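Local coordinates for protein 2'-deoxycytidine 5'-triphosphate deaminase (Agrobacterium tumefaciens, PDB 2R9Q) that probably deaminates dCTP to dUTP with release of ammonia, at residues B[8-18]-B[166-174]; B[46-54]-B[75-83]. All blocks are in the same frame, centred on the assembly; numbering follows the deposited sequence.

Interaction 1 of 2, residues B[8-18]-B[166-174]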
ATOM      1  N   ARG B   8     -37.377  -7.833  36.395  1.00 80.69           N
ATOM      2  CA  ARG B   8     -37.189  -8.085  34.932  1.00 80.66           C
ATOM      3  C   ARG B   8     -37.090  -9.579  34.691  1.00 80.27           C
ATOM      4  O   ARG B   8     -36.406 -10.273  35.452  1.00 79.90           O
ATOM      5  CB  ARG B   8     -35.859  -7.495  34.434  1.00 81.00           C
ATOM      6  CG  ARG B   8     -35.597  -6.016  34.657  1.00 79.93           C
ATOM      7  CD  ARG B   8     -36.249  -5.132  33.615  1.00 78.19           C
ATOM      8  NE  ARG B   8     -36.243  -5.715  32.273  1.00 74.55           N
ATOM      9  CZ  ARG B   8     -36.903  -5.198  31.246  1.00 72.14           C
ATOM     10  NH1 ARG B   8     -37.588  -4.072  31.370  1.00 72.07           N
ATOM     11  NH2 ARG B   8     -36.865  -5.787  30.076  1.00 72.24           N
ATOM     12  N   THR B   9     -37.698 -10.073  33.618  1.00 79.55           N
ATOM     13  CA  THR B   9     -37.380 -11.418  33.139  1.00 79.43           C
ATOM     14  C   THR B   9     -36.682 -11.463  31.774  1.00 78.11           C
ATOM     15  O   THR B   9     -36.398 -12.550  31.275  1.00 76.90           O
ATOM     16  CB  THR B   9     -38.625 -12.349  33.099  1.00 80.49           C
ATOM     17  OG1 THR B   9     -39.633 -11.784  32.230  1.00 80.31           O
ATOM     18  CG2 THR B   9     -39.166 -12.617  34.545  1.00 79.69           C
ATOM     19  N   THR B  10     -36.443 -10.296  31.173  1.00 76.73           N
ATOM     20  CA  THR B  10     -35.580 -10.169  29.994  1.00 75.96           C
ATOM     21  C   THR B  10     -34.531  -9.067  30.193  1.00 75.26           C
ATOM     22  O   THR B  10     -34.830  -8.013  30.738  1.00 74.98           O
ATOM     23  CB  THR B  10     -36.351  -9.863  28.698  1.00 75.72           C
ATOM     24  OG1 THR B  10     -37.022  -8.608  28.830  1.00 75.99           O
ATOM     25  CG2 THR B  10     -37.335 -10.982  28.331  1.00 73.27           C
ATOM     26  N   GLY B  11     -33.301  -9.331  29.756  1.00 73.96           N
ATOM     27  CA  GLY B  11     -32.234  -8.316  29.746  1.00 72.65           C
ATOM     28  C   GLY B  11     -30.837  -8.908  29.743  1.00 70.77           C
ATOM     29  O   GLY B  11     -30.661 -10.080  29.474  1.00 69.34           O
ATOM     30  N   ILE B  12     -29.854  -8.081  30.075  1.00 69.25           N
ATOM     31  CA  ILE B  12     -28.457  -8.487  30.119  1.00 68.30           C
ATOM     32  C   ILE B  12     -28.113  -9.038  31.509  1.00 67.77           C
ATOM     33  O   ILE B  12     -28.518  -8.480  32.513  1.00 66.79           O
ATOM     34  CB  ILE B  12     -27.494  -7.310  29.706  1.00 67.65           C
ATOM     35  CG1 ILE B  12     -27.759  -6.924  28.250  1.00 67.69           C
ATOM     36  CG2 ILE B  12     -26.041  -7.702  29.846  1.00 65.19           C
ATOM     37  CD1 ILE B  12     -27.445  -5.493  27.910  1.00 66.15           C
ATOM     38  N   LEU B  13     -27.379 -10.144  31.536  1.00 67.42           N
ATOM     39  CA  LEU B  13     -26.837 -10.689  32.774  1.00 67.69           C
ATOM     40  C   LEU B  13     -25.728  -9.797  33.350  1.00 67.78           C
ATOM     41  O   LEU B  13     -24.739  -9.473  32.678  1.00 66.90           O
ATOM     42  CB  LEU B  13     -26.322 -12.139  32.585  1.00 67.72           C
ATOM     43  CG  LEU B  13     -27.350 -13.279  32.382  1.00 66.57           C
ATOM     44  CD1 LEU B  13     -28.093 -13.200  31.043  1.00 62.12           C
ATOM     45  CD2 LEU B  13     -26.635 -14.622  32.515  1.00 67.23           C
ATOM     46  N   ALA B  14     -25.914  -9.403  34.607  1.00 68.15           N
ATOM     47  CA  ALA B  14     -24.887  -8.692  35.351  1.00 68.81           C
ATOM     48  C   ALA B  14     -23.776  -9.671  35.774  1.00 68.57           C
ATOM     49  O   ALA B  14     -23.926 -10.878  35.649  1.00 66.92           O
ATOM     50  CB  ALA B  14     -25.507  -7.954  36.567  1.00 68.56           C
ATOM     51  N   ASP B  15     -22.653  -9.138  36.237  1.00 69.23           N
ATOM     52  CA  ASP B  15     -21.548  -9.960  36.758  1.00 69.71           C
ATOM     53  C   ASP B  15     -21.908 -11.063  37.802  1.00 69.79           C
ATOM     54  O   ASP B  15     -21.254 -12.114  37.848  1.00 68.18           O
ATOM     55  CB  ASP B  15     -20.421  -9.064  37.308  1.00 70.05           C
ATOM     56  CG  ASP B  15     -20.921  -7.914  38.148  1.00 70.01           C
ATOM     57  OD1 ASP B  15     -22.101  -7.929  38.534  1.00 70.79           O
ATOM     58  OD2 ASP B  15     -20.129  -6.988  38.415  1.00 68.50           O
ATOM     59  N   GLY B  16     -22.923 -10.820  38.636  1.00 70.14           N
ATOM     60  CA  GLY B  16     -23.326 -11.789  39.642  1.00 70.05           C
ATOM     61  C   GLY B  16     -23.864 -13.027  38.967  1.00 70.01           C
ATOM     62  O   GLY B  16     -23.503 -14.140  39.315  1.00 70.67           O
ATOM     63  N   ALA B  17     -24.756 -12.811  38.019  1.00 69.54           N
ATOM     64  CA  ALA B  17     -25.270 -13.844  37.147  1.00 69.33           C
ATOM     65  C   ALA B  17     -24.184 -14.533  36.319  1.00 69.02           C
ATOM     66  O   ALA B  17     -24.207 -15.746  36.166  1.00 67.62           O
ATOM     67  CB  ALA B  17     -26.347 -13.265  36.239  1.00 68.63           C
ATOM     68  N   ILE B  18     -23.240 -13.774  35.775  1.00 69.79           N
ATOM     69  CA  ILE B  18     -22.155 -14.373  34.989  1.00 70.19           C
ATOM     70  C   ILE B  18     -21.365 -15.306  35.904  1.00 70.06           C
ATOM     71  O   ILE B  18     -21.032 -16.419  35.531  1.00 68.71           O
ATOM     72  CB  ILE B  18     -21.195 -13.323  34.327  1.00 70.10           C
ATOM     73  CG1 ILE B  18     -21.921 -12.483  33.271  1.00 70.17           C
ATOM     74  CG2 ILE B  18     -19.996 -14.043  33.672  1.00 69.68           C
ATOM     75  CD1 ILE B  18     -21.176 -11.227  32.845  1.00 68.97           C
ATOM     76  N   ILE B 166     -17.662 -10.967  25.924  1.00 60.33           N
ATOM     77  CA  ILE B 166     -18.949 -11.572  25.633  1.00 60.64           C
ATOM     78  C   ILE B 166     -20.017 -11.061  26.638  1.00 61.05           C
ATOM     79  O   ILE B 166     -19.812 -11.082  27.852  1.00 60.46           O
ATOM     80  CB  ILE B 166     -18.811 -13.124  25.602  1.00 60.29           C
ATOM     81  CG1 ILE B 166     -20.088 -13.810  25.114  1.00 61.25           C
ATOM     82  CG2 ILE B 166     -18.418 -13.702  26.943  1.00 60.14           C
ATOM     83  CD1 ILE B 166     -19.930 -15.297  25.035  1.00 60.42           C
ATOM     84  N   ARG B 167     -21.132 -10.566  26.106  1.00 60.69           N
ATOM     85  CA  ARG B 167     -22.287 -10.131  26.899  1.00 61.11           C
ATOM     86  C   ARG B 167     -23.415 -11.150  26.747  1.00 61.02           C
ATOM     87  O   ARG B 167     -23.764 -11.533  25.641  1.00 59.36           O
ATOM     88  CB  ARG B 167     -22.738  -8.753  26.419  1.00 60.94           C
ATOM     89  CG  ARG B 167     -24.024  -8.205  27.022  1.00 60.14           C
ATOM     90  CD  ARG B 167     -24.160  -6.722  26.722  1.00 59.25           C
ATOM     91  NE  ARG B 167     -23.198  -5.886  27.465  1.00 58.63           N
ATOM     92  CZ  ARG B 167     -23.136  -4.563  27.393  1.00 55.67           C
ATOM     93  NH1 ARG B 167     -23.945  -3.904  26.594  1.00 58.60           N
ATOM     94  NH2 ARG B 167     -22.249  -3.891  28.113  1.00 55.09           N
ATOM     95  N   PHE B 168     -23.963 -11.594  27.869  1.00 62.42           N
ATOM     96  CA  PHE B 168     -25.066 -12.577  27.897  1.00 63.39           C
ATOM     97  C   PHE B 168     -26.396 -11.906  28.135  1.00 64.59           C
ATOM     98  O   PHE B 168     -26.473 -10.928  28.867  1.00 64.02           O
ATOM     99  CB  PHE B 168     -24.839 -13.627  28.984  1.00 62.78           C
ATOM    100  CG  PHE B 168     -23.510 -14.298  28.903  1.00 61.14           C
ATOM    101  CD1 PHE B 168     -23.357 -15.461  28.196  1.00 59.49           C
ATOM    102  CD2 PHE B 168     -22.406 -13.754  29.539  1.00 62.34           C
ATOM    103  CE1 PHE B 168     -22.142 -16.060  28.100  1.00 60.38           C
ATOM    104  CE2 PHE B 168     -21.191 -14.358  29.460  1.00 60.52           C
ATOM    105  CZ  PHE B 168     -21.056 -15.514  28.741  1.00 61.05           C
ATOM    106  N   ARG B 169     -27.445 -12.439  27.510  1.00 66.85           N
ATOM    107  CA  ARG B 169     -28.790 -11.879  27.642  1.00 68.39           C
ATOM    108  C   ARG B 169     -29.957 -12.889  27.525  1.00 69.45           C
ATOM    109  O   ARG B 169     -29.825 -13.948  26.907  1.00 69.02           O
ATOM    110  CB  ARG B 169     -28.959 -10.769  26.610  1.00 68.82           C
ATOM    111  CG  ARG B 169     -28.804 -11.233  25.187  1.00 68.79           C
ATOM    112  CD  ARG B 169     -29.127 -10.137  24.207  1.00 70.78           C
ATOM    113  NE  ARG B 169     -28.327  -8.926  24.366  1.00 70.85           N
ATOM    114  CZ  ARG B 169     -27.048  -8.797  24.010  1.00 70.80           C
ATOM    115  NH1 ARG B 169     -26.350  -9.818  23.526  1.00 71.68           N
ATOM    116  NH2 ARG B 169     -26.453  -7.633  24.174  1.00 70.92           N
ATOM    117  N   ILE B 170     -31.091 -12.557  28.139  1.00 70.66           N
ATOM    118  CA  ILE B 170     -32.354 -13.276  27.891  1.00 71.44           C
ATOM    119  C   ILE B 170     -33.300 -12.318  27.184  1.00 72.37           C
ATOM    120  O   ILE B 170     -33.624 -11.272  27.700  1.00 71.19           O
ATOM    121  CB  ILE B 170     -32.974 -13.875  29.173  1.00 71.35           C
ATOM    122  CG1 ILE B 170     -31.967 -14.848  29.828  1.00 70.92           C
ATOM    123  CG2 ILE B 170     -34.297 -14.626  28.846  1.00 68.59           C
ATOM    124  CD1 ILE B 170     -31.946 -14.834  31.337  1.00 69.11           C
ATOM    125  N   GLY B 171     -33.686 -12.687  25.964  1.00 74.37           N
ATOM    126  CA  GLY B 171     -34.388 -11.792  25.048  1.00 75.31           C
ATOM    127  C   GLY B 171     -33.526 -10.634  24.561  1.00 76.17           C
ATOM    128  O   GLY B 171     -32.300 -10.687  24.578  1.00 75.21           O
ATOM    129  N   HIS B 172     -34.196  -9.577  24.127  1.00 77.68           N
ATOM    130  CA  HIS B 172     -33.536  -8.406  23.603  1.00 79.02           C
ATOM    131  C   HIS B 172     -34.267  -7.175  24.104  1.00 78.77           C
ATOM    132  O   HIS B 172     -35.055  -6.594  23.385  1.00 78.23           O
ATOM    133  CB  HIS B 172     -33.514  -8.486  22.074  1.00 79.75           C
ATOM    134  CG  HIS B 172     -32.345  -7.801  21.443  1.00 81.41           C
ATOM    135  ND1 HIS B 172     -32.362  -7.367  20.132  1.00 82.37           N
ATOM    136  CD2 HIS B 172     -31.131  -7.459  21.939  1.00 82.97           C
ATOM    137  CE1 HIS B 172     -31.202  -6.805  19.846  1.00 83.46           C
ATOM    138  NE2 HIS B 172     -30.436  -6.848  20.925  1.00 83.41           N
ATOM    139  N   ALA B 173     -33.944  -6.773  25.333  1.00 79.37           N
ATOM    140  CA  ALA B 173     -34.641  -5.708  26.057  1.00 79.88           C
ATOM    141  C   ALA B 173     -34.090  -4.323  25.749  1.00 80.19           C
ATOM    142  O   ALA B 173     -33.712  -3.576  26.662  1.00 79.07           O
ATOM    143  CB  ALA B 173     -34.592  -5.972  27.552  1.00 79.75           C
ATOM    144  N   LEU B 174     -34.061  -3.997  24.456  1.00 80.99           N
ATOM    145  CA  LEU B 174     -33.686  -2.678  23.979  1.00 81.87           C
ATOM    146  C   LEU B 174     -34.746  -1.651  24.330  1.00 82.53           C
ATOM    147  O   LEU B 174     -35.936  -1.949  24.396  1.00 81.74           O
ATOM    148  CB  LEU B 174     -33.521  -2.653  22.459  1.00 81.96           C
ATOM    149  CG  LEU B 174     -32.305  -3.243  21.730  1.00 81.81           C
ATOM    150  CD1 LEU B 174     -31.148  -3.563  22.684  1.00 80.22           C
ATOM    151  CD2 LEU B 174     -32.721  -4.440  20.871  1.00 79.69           C
TER
HETATM  152  O   HOH W   1     -23.361 -10.164  30.127  1.00 36.46           O
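Ile12 lies obliquely across the aliphatic part of Arg167. Ile12 CB is 3.9 Å from Phe168 O, and there the side chain forks. With CG1 placed beside the backbone N (chi1 -64°), the CG2 branch falls anti to that nitrogen, meets Arg167 CG at 3.5 Å and also lies against Phe168 O. On the longer branch Ile12 CG1 touches Arg167 CD and leads to the tip, CD1, which packs 3.7 Å from Arg167 CD and comes close to NH1. Beyond this hydrocarbon contact the Arg167 guanidinium hydrogen-bonds to the backbone carbonyls of Ala41, Ala277 and Phe297. The short strand around Gly11 and Ile12 runs antiparallel to the end of strand 162-170, in a sheet of the dUTPase-like N-terminal domain. The pair Gly11 and Ile170 exchanges two backbone bonds, Gly11 N to Ile170 O and Ile170 N to Gly11 O, and Leu13 N adds a third to Phe168 O (2.9 Å). A water accepts from Phe168 N and also reaches Leu13 O. Leu13 CD1 rests on Phe168 CB at 3.9 Å, while Ile18, in helix 15-23, brings CG1 to 4.0 Å from Phe168 CD2. Arg8 holds Thr10 O side-on with NE and NH2, and Arg8 NH2 sits 3.4 Å from Ala173 CB.

Interaction 2 of 2, residues B[46-54]-B[75-83]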
ATOM      1  N   ARG B  46     -10.240 -15.053  27.244  1.00 57.75           N
ATOM      2  CA  ARG B  46      -8.816 -15.241  27.265  1.00 57.86           C
ATOM      3  C   ARG B  46      -8.396 -16.220  26.194  1.00 56.70           C
ATOM      4  O   ARG B  46      -9.046 -17.224  25.981  1.00 54.29           O
ATOM      5  CB  ARG B  46      -8.357 -15.799  28.621  1.00 58.67           C
ATOM      6  CG  ARG B  46      -8.629 -14.944  29.836  1.00 58.93           C
ATOM      7  CD  ARG B  46      -8.236 -15.652  31.110  1.00 59.63           C
ATOM      8  NE  ARG B  46      -9.163 -16.730  31.492  1.00 59.45           N
ATOM      9  CZ  ARG B  46      -9.076 -17.416  32.635  1.00 61.07           C
ATOM     10  NH1 ARG B  46      -9.937 -18.383  32.899  1.00 62.67           N
ATOM     11  NH2 ARG B  46      -8.140 -17.135  33.522  1.00 58.95           N
ATOM     12  N   LEU B  47      -7.267 -15.920  25.572  1.00 57.04           N
ATOM     13  CA  LEU B  47      -6.589 -16.827  24.651  1.00 57.43           C
ATOM     14  C   LEU B  47      -6.070 -18.082  25.337  1.00 57.92           C
ATOM     15  O   LEU B  47      -5.545 -18.049  26.481  1.00 56.73           O
ATOM     16  CB  LEU B  47      -5.399 -16.140  23.944  1.00 57.14           C
ATOM     17  CG  LEU B  47      -5.589 -14.766  23.286  1.00 55.06           C
ATOM     18  CD1 LEU B  47      -4.322 -14.362  22.526  1.00 51.61           C
ATOM     19  CD2 LEU B  47      -6.830 -14.735  22.416  1.00 52.54           C
ATOM     20  N   GLY B  48      -6.242 -19.182  24.619  1.00 58.49           N
ATOM     21  CA  GLY B  48      -5.625 -20.456  24.940  1.00 59.53           C
ATOM     22  C   GLY B  48      -4.131 -20.477  24.587  1.00 60.16           C
ATOM     23  O   GLY B  48      -3.522 -19.436  24.367  1.00 58.97           O
ATOM     24  N   SER B  49      -3.568 -21.682  24.564  1.00 60.92           N
ATOM     25  CA  SER B  49      -2.128 -21.919  24.359  1.00 62.58           C
ATOM     26  C   SER B  49      -1.628 -22.046  22.899  1.00 62.43           C
ATOM     27  O   SER B  49      -0.435 -22.074  22.676  1.00 61.17           O
ATOM     28  CB  SER B  49      -1.736 -23.197  25.105  1.00 62.69           C
ATOM     29  OG  SER B  49      -2.092 -23.121  26.477  1.00 63.56           O
ATOM     30  N   LYS B  50      -2.537 -22.143  21.929  1.00 63.37           N
ATOM     31  CA  LYS B  50      -2.185 -22.341  20.528  1.00 64.68           C
ATOM     32  C   LYS B  50      -2.883 -21.268  19.671  1.00 62.47           C
ATOM     33  O   LYS B  50      -4.087 -20.992  19.850  1.00 61.91           O
ATOM     34  CB  LYS B  50      -2.697 -23.685  19.991  1.00 65.49           C
ATOM     35  CG  LYS B  50      -2.168 -25.041  20.481  1.00 68.76           C
ATOM     36  CD  LYS B  50      -2.780 -26.116  19.434  1.00 71.03           C
ATOM     37  CE  LYS B  50      -2.388 -27.684  19.589  1.00 75.15           C
ATOM     38  NZ  LYS B  50      -2.536 -28.536  18.244  1.00 71.87           N
ATOM     39  N   ALA B  51      -2.145 -20.695  18.732  1.00 60.46           N
ATOM     40  CA  ALA B  51      -2.711 -19.909  17.648  1.00 59.52           C
ATOM     41  C   ALA B  51      -2.471 -20.612  16.304  1.00 58.63           C
ATOM     42  O   ALA B  51      -1.447 -21.260  16.080  1.00 57.49           O
ATOM     43  CB  ALA B  51      -2.133 -18.494  17.627  1.00 59.75           C
ATOM     44  N   TYR B  52      -3.452 -20.499  15.423  1.00 57.31           N
ATOM     45  CA  TYR B  52      -3.358 -21.060  14.107  1.00 56.73           C
ATOM     46  C   TYR B  52      -3.314 -19.954  13.081  1.00 55.00           C
ATOM     47  O   TYR B  52      -4.218 -19.137  12.986  1.00 52.63           O
ATOM     48  CB  TYR B  52      -4.526 -21.981  13.828  1.00 57.88           C
ATOM     49  CG  TYR B  52      -4.626 -23.169  14.732  1.00 58.81           C
ATOM     50  CD1 TYR B  52      -3.736 -24.233  14.621  1.00 59.56           C
ATOM     51  CD2 TYR B  52      -5.610 -23.228  15.718  1.00 59.54           C
ATOM     52  CE1 TYR B  52      -3.857 -25.345  15.446  1.00 60.18           C
ATOM     53  CE2 TYR B  52      -5.732 -24.315  16.533  1.00 59.76           C
ATOM     54  CZ  TYR B  52      -4.859 -25.385  16.398  1.00 60.94           C
ATOM     55  OH  TYR B  52      -4.993 -26.466  17.259  1.00 61.44           O
ATOM     56  N   ARG B  53      -2.214 -19.921  12.350  1.00 53.55           N
ATOM     57  CA  ARG B  53      -2.027 -18.974  11.312  1.00 53.79           C
ATOM     58  C   ARG B  53      -2.737 -19.502  10.063  1.00 53.10           C
ATOM     59  O   ARG B  53      -2.576 -20.643   9.679  1.00 50.23           O
ATOM     60  CB  ARG B  53      -0.561 -18.690  11.075  1.00 53.83           C
ATOM     61  CG  ARG B  53      -0.375 -17.498  10.157  1.00 57.05           C
ATOM     62  CD  ARG B  53       0.492 -17.814   9.055  1.00 60.10           C
ATOM     63  NE  ARG B  53       0.835 -16.630   8.266  1.00 62.45           N
ATOM     64  CZ  ARG B  53       0.508 -16.453   6.992  1.00 60.01           C
ATOM     65  NH1 ARG B  53      -0.219 -17.339   6.333  1.00 62.66           N
ATOM     66  NH2 ARG B  53       0.903 -15.373   6.377  1.00 57.01           N
ATOM     67  N   VAL B  54      -3.616 -18.671   9.520  1.00 53.90           N
ATOM     68  CA  VAL B  54      -4.457 -19.061   8.391  1.00 54.45           C
ATOM     69  C   VAL B  54      -4.231 -18.116   7.211  1.00 55.89           C
ATOM     70  O   VAL B  54      -3.722 -17.017   7.345  1.00 55.55           O
ATOM     71  CB  VAL B  54      -5.993 -19.266   8.784  1.00 54.88           C
ATOM     72  CG1 VAL B  54      -6.125 -20.384   9.835  1.00 51.73           C
ATOM     73  CG2 VAL B  54      -6.697 -17.962   9.230  1.00 51.49           C
ATOM     74  N   LEU B  75      -1.807 -23.207   7.164  1.00 74.35           N
ATOM     75  CA  LEU B  75      -1.948 -23.686   8.515  1.00 74.01           C
ATOM     76  C   LEU B  75      -0.607 -23.918   9.266  1.00 73.42           C
ATOM     77  O   LEU B  75       0.010 -24.997   9.204  1.00 72.87           O
ATOM     78  CB  LEU B  75      -2.860 -24.905   8.551  1.00 73.65           C
ATOM     79  CG  LEU B  75      -4.173 -24.622   9.339  1.00 75.80           C
ATOM     80  CD1 LEU B  75      -3.997 -24.452  10.854  1.00 66.89           C
ATOM     81  CD2 LEU B  75      -4.917 -23.372   8.737  1.00 79.49           C
ATOM     82  N   HIS B  76      -0.169 -22.876   9.971  1.00 72.01           N
ATOM     83  CA  HIS B  76       0.958 -22.979  10.888  1.00 70.65           C
ATOM     84  C   HIS B  76       0.452 -22.794  12.325  1.00 68.94           C
ATOM     85  O   HIS B  76      -0.322 -21.905  12.631  1.00 65.90           O
ATOM     86  CB  HIS B  76       2.069 -21.966  10.544  1.00 70.62           C
ATOM     87  CG  HIS B  76       3.307 -22.135  11.378  1.00 71.98           C
ATOM     88  ND1 HIS B  76       4.252 -23.116  11.131  1.00 72.35           N
ATOM     89  CD2 HIS B  76       3.733 -21.469  12.478  1.00 70.68           C
ATOM     90  CE1 HIS B  76       5.201 -23.041  12.048  1.00 72.68           C
ATOM     91  NE2 HIS B  76       4.912 -22.047  12.871  1.00 70.06           N
ATOM     92  N   GLU B  77       0.905 -23.676  13.200  1.00 68.18           N
ATOM     93  CA  GLU B  77       0.578 -23.621  14.601  1.00 67.88           C
ATOM     94  C   GLU B  77       1.615 -22.786  15.334  1.00 67.02           C
ATOM     95  O   GLU B  77       2.802 -22.970  15.169  1.00 66.62           O
ATOM     96  CB  GLU B  77       0.521 -25.029  15.158  1.00 68.16           C
ATOM     97  CG  GLU B  77      -0.205 -25.166  16.440  1.00 69.63           C
ATOM     98  CD  GLU B  77      -0.108 -26.576  17.012  1.00 71.99           C
ATOM     99  OE1 GLU B  77      -0.078 -27.540  16.222  1.00 74.77           O
ATOM    100  OE2 GLU B  77      -0.067 -26.716  18.248  1.00 72.03           O
ATOM    101  N   VAL B  78       1.139 -21.858  16.143  1.00 66.41           N
ATOM    102  CA  VAL B  78       1.974 -20.974  16.935  1.00 65.91           C
ATOM    103  C   VAL B  78       1.689 -21.235  18.423  1.00 64.31           C
ATOM    104  O   VAL B  78       0.545 -21.282  18.840  1.00 63.05           O
ATOM    105  CB  VAL B  78       1.647 -19.512  16.580  1.00 66.10           C
ATOM    106  CG1 VAL B  78       2.543 -18.551  17.346  1.00 66.48           C
ATOM    107  CG2 VAL B  78       1.729 -19.301  15.058  1.00 67.12           C
ATOM    108  N   ASP B  79       2.728 -21.411  19.213  1.00 62.98           N
ATOM    109  CA  ASP B  79       2.561 -21.615  20.632  1.00 62.82           C
ATOM    110  C   ASP B  79       2.524 -20.277  21.349  1.00 61.34           C
ATOM    111  O   ASP B  79       3.408 -19.432  21.167  1.00 59.12           O
ATOM    112  CB  ASP B  79       3.661 -22.518  21.174  1.00 63.52           C
ATOM    113  CG  ASP B  79       3.842 -22.397  22.677  1.00 65.90           C
ATOM    114  OD1 ASP B  79       2.998 -22.929  23.446  1.00 70.79           O
ATOM    115  OD2 ASP B  79       4.848 -21.760  23.088  1.00 68.90           O
ATOM    116  N   LEU B  80       1.483 -20.088  22.153  1.00 60.49           N
ATOM    117  CA  LEU B  80       1.323 -18.850  22.926  1.00 61.20           C
ATOM    118  C   LEU B  80       1.677 -18.996  24.414  1.00 61.43           C
ATOM    119  O   LEU B  80       1.431 -18.085  25.223  1.00 59.53           O
ATOM    120  CB  LEU B  80      -0.094 -18.340  22.804  1.00 60.25           C
ATOM    121  CG  LEU B  80      -0.635 -18.079  21.409  1.00 59.67           C
ATOM    122  CD1 LEU B  80      -2.035 -17.511  21.572  1.00 58.43           C
ATOM    123  CD2 LEU B  80       0.292 -17.175  20.601  1.00 55.53           C
ATOM    124  N   SER B  81       2.256 -20.127  24.784  1.00 62.74           N
ATOM    125  CA  SER B  81       2.633 -20.353  26.198  1.00 64.54           C
ATOM    126  C   SER B  81       3.529 -19.264  26.788  1.00 64.86           C
ATOM    127  O   SER B  81       3.385 -18.935  27.960  1.00 64.89           O
ATOM    128  CB  SER B  81       3.296 -21.716  26.370  1.00 64.38           C
ATOM    129  OG  SER B  81       2.381 -22.738  26.004  1.00 65.33           O
ATOM    130  N   GLN B  82       4.427 -18.706  25.976  1.00 65.68           N
ATOM    131  CA  GLN B  82       5.307 -17.600  26.403  1.00 66.79           C
ATOM    132  C   GLN B  82       4.898 -16.263  25.782  1.00 65.86           C
ATOM    133  O   GLN B  82       4.885 -15.245  26.467  1.00 65.84           O
ATOM    134  CB  GLN B  82       6.801 -17.878  26.083  1.00 67.28           C
ATOM    135  CG  GLN B  82       7.500 -18.912  27.030  1.00 69.96           C
ATOM    136  CD  GLN B  82       7.102 -18.789  28.518  1.00 70.03           C
ATOM    137  OE1 GLN B  82       6.507 -19.710  29.083  1.00 71.86           O
ATOM    138  NE2 GLN B  82       7.422 -17.659  29.141  1.00 67.91           N
ATOM    139  N   GLY B  83       4.568 -16.270  24.492  1.00 64.48           N
ATOM    140  CA  GLY B  83       4.298 -15.041  23.782  1.00 63.08           C
ATOM    141  C   GLY B  83       4.704 -15.115  22.333  1.00 61.31           C
ATOM    142  O   GLY B  83       5.840 -15.415  22.017  1.00 60.64           O
TER
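Strands 50-54 and 76-79 pair antiparallel, with Ala51 facing Val78 and Arg53 facing His76 as hydrogen-bonded pairs. Among the backbone bonds, Ala51 N to Val78 O (2.8 Å), Val78 N to Ala51 O and Arg53 N to His76 O are nearly straight, whereas His76 N to Arg53 O is longer at 3.3 Å. Leu80 N also hydrogen-bonds to Ser49 O.

Charged and polar groups gather on the face of Lys50, Tyr52, Glu77 and Asp79. Lys50 NZ makes a salt bridge with Glu77 OE2 (3.1 Å), although the position of that oxygen is uncertain. Glu77 is extended, CG anti to the backbone N (chi1 -162°), and runs beside Tyr52, with Glu77 CG 3.8 Å from Tyr52 CE1. Asp79 OD1 takes both N and OG of Ser81, the former closing an Asx turn.

Apolar contacts join Ala51 CB to Val78 CB (4.1 Å) and Leu80 CD1 to Leu47 CD1 (4.0 Å). Leu80 also touches Ala51, and Leu75 meets Tyr52 and Val54. Val157 backs both Leu47 and Leu80.

Arg53 bends away from the strand pair, and its NE makes a salt bridge with Glu87 of the second subunit; His76 packs on Val85 of that subunit. The Lys50/Tyr52/Glu77/Asp79 face is thus mainly polar and largely exposed, though Tyr52 also meets Leu75, while the Ala51/Val78 and Arg53/His76 face joins apolar packing to an intersubunit ion pair.

From the N terminus, the chain first forms the short strand and helix start of interaction 1, whose partner at 166-174 arrives only after 147 intervening residues. Strand 42-46, which pairs with strand 162-170, leads directly into the 46-54 segment, and interaction 2 closes a much shorter loop of 20 residues that includes helix 66-71. Interaction 2 is therefore nested inside the loop closed by interaction 1; the two do not cross. Interaction 1 adds the chain start to one antiparallel sheet, interaction 2 adds strand 76-79 to another through strand 50-54, itself paired with strand 91-101. Their centres are 32 Å apart and their nearest atoms about 8 Å.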